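Local coordinates for mandelate racemase/muconate lactonizing enzyme family protein (Azoarcus sp., PDB 2QDE) that belongs to the mandelate racemase/muconate lactonizing enzyme family of the enolase superfamily and binds a barium ion in its barrel domain, at residues V164-G169 / A177-V182. Residues are numbered along the deposited sequence; the frame is centred on the assembly and turned at random.
Sequences VKLKAG and AMVAEV
Leu166 supplies most of the strand's share of the contact between strand 164-167 and helix 172-186, with Met178 its main partner. The alternation is that of a TIM-type barrel: Lys165 points inward, where its NZ hydrogen-bonds Asp195 and makes a salt bridge to Glu221, both barium ligands, whereas Leu166 faces the outer helices. Its CG stands anti to the carbonyl carbon (chi1 -46°), on the helix side, and the extended chi2 carries CD1 on to lie 4.1 Å from both Val179 CG2 and Val182 CG2, the leucine and Val182 meeting tip to tip. Met178 comes alongside Leu166 with its chain running in the opposite sense; bent at chi3 (76°), it sets CE 3.5 Å from Leu166 CB. The side chain of Lys167 sets off away from the helix, and Met178 CE comes to 3.4 Å from Lys167 O, a van der Waals contact. At Ala168, past the strand, Met178 CE lies 4.2 Å from Ala168 CA. No hydrogen bond crosses the interface; apolar packing holds it, partly against backbone. Strand and helix run nearly antiparallel (159°) in a beta-alpha-beta unit completed by parallel strand 192-195, while Val149 of helix 146-159 packs against both Leu166 and Val182.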
# COMPACT_ATOMS: atom_id res chain seq x y z
N VAL A 164 -30.83 -23.01 -3.64
CA VAL A 164 -31.47 -23.11 -2.35
C VAL A 164 -30.62 -22.40 -1.30
O VAL A 164 -29.46 -22.74 -1.11
CB VAL A 164 -31.64 -24.59 -1.95
CG1 VAL A 164 -32.12 -24.70 -0.51
CG2 VAL A 164 -32.64 -25.27 -2.89
N LYS A 165 -31.21 -21.42 -0.63
CA LYS A 165 -30.52 -20.64 0.39
C LYS A 165 -31.07 -20.94 1.79
O LYS A 165 -32.29 -21.00 1.97
CB LYS A 165 -30.68 -19.16 0.07
CG LYS A 165 -30.21 -18.21 1.17
CD LYS A 165 -30.36 -16.76 0.71
CE LYS A 165 -30.29 -15.80 1.87
NZ LYS A 165 -30.35 -14.40 1.40
N LEU A 166 -30.18 -21.13 2.77
CA LEU A 166 -30.58 -21.42 4.15
C LEU A 166 -30.15 -20.30 5.09
O LEU A 166 -29.16 -19.60 4.83
CB LEU A 166 -29.93 -22.74 4.64
CG LEU A 166 -29.99 -23.94 3.69
CD1 LEU A 166 -29.11 -25.06 4.23
CD2 LEU A 166 -31.43 -24.42 3.52
N LYS A 167 -30.90 -20.10 6.16
CA LYS A 167 -30.53 -19.09 7.15
C LYS A 167 -29.85 -19.80 8.31
O LYS A 167 -30.41 -20.73 8.88
CB LYS A 167 -31.77 -18.34 7.63
CG LYS A 167 -32.44 -17.56 6.52
CD LYS A 167 -33.53 -16.61 7.02
CE LYS A 167 -34.07 -15.79 5.86
NZ LYS A 167 -35.25 -14.97 6.25
N ALA A 168 -28.66 -19.34 8.67
CA ALA A 168 -27.89 -19.99 9.73
C ALA A 168 -27.91 -19.23 11.05
O ALA A 168 -27.03 -18.39 11.28
CB ALA A 168 -26.47 -20.17 9.25
N GLY A 169 -28.90 -19.54 11.89
CA GLY A 169 -29.02 -18.89 13.18
C GLY A 169 -28.04 -19.36 14.24
O GLY A 169 -27.51 -18.54 15.02
N ALA A 177 -25.89 -29.46 11.45
CA ALA A 177 -26.98 -30.41 11.27
C ALA A 177 -27.90 -30.03 10.11
O ALA A 177 -28.26 -30.89 9.29
CB ALA A 177 -27.79 -30.53 12.57
N MET A 178 -28.27 -28.76 10.04
CA MET A 178 -29.15 -28.28 8.97
C MET A 178 -28.53 -28.51 7.59
O MET A 178 -29.15 -29.13 6.72
CB MET A 178 -29.45 -26.79 9.17
CG MET A 178 -30.32 -26.14 8.09
SD MET A 178 -30.61 -24.36 8.40
CE MET A 178 -29.04 -23.65 7.92
N VAL A 179 -27.31 -28.01 7.41
CA VAL A 179 -26.60 -28.14 6.15
C VAL A 179 -26.31 -29.60 5.82
O VAL A 179 -26.48 -30.03 4.67
CB VAL A 179 -25.27 -27.33 6.17
CG1 VAL A 179 -24.45 -27.60 4.92
CG2 VAL A 179 -25.58 -25.84 6.26
N ALA A 180 -25.87 -30.36 6.82
CA ALA A 180 -25.56 -31.77 6.60
C ALA A 180 -26.75 -32.48 5.98
O ALA A 180 -26.63 -33.14 4.95
CB ALA A 180 -25.18 -32.43 7.93
N GLU A 181 -27.92 -32.35 6.62
CA GLU A 181 -29.14 -32.98 6.15
C GLU A 181 -29.59 -32.49 4.77
O GLU A 181 -29.84 -33.29 3.86
CB GLU A 181 -30.27 -32.77 7.17
CG GLU A 181 -31.67 -33.03 6.62
CD GLU A 181 -31.95 -34.50 6.33
OE1 GLU A 181 -30.99 -35.31 6.35
OE2 GLU A 181 -33.13 -34.84 6.07
N VAL A 182 -29.71 -31.17 4.61
CA VAL A 182 -30.14 -30.62 3.33
C VAL A 182 -29.23 -31.07 2.18
O VAL A 182 -29.72 -31.46 1.12
CB VAL A 182 -30.17 -29.08 3.38
CG1 VAL A 182 -30.63 -28.53 2.04
CG2 VAL A 182 -31.11 -28.62 4.49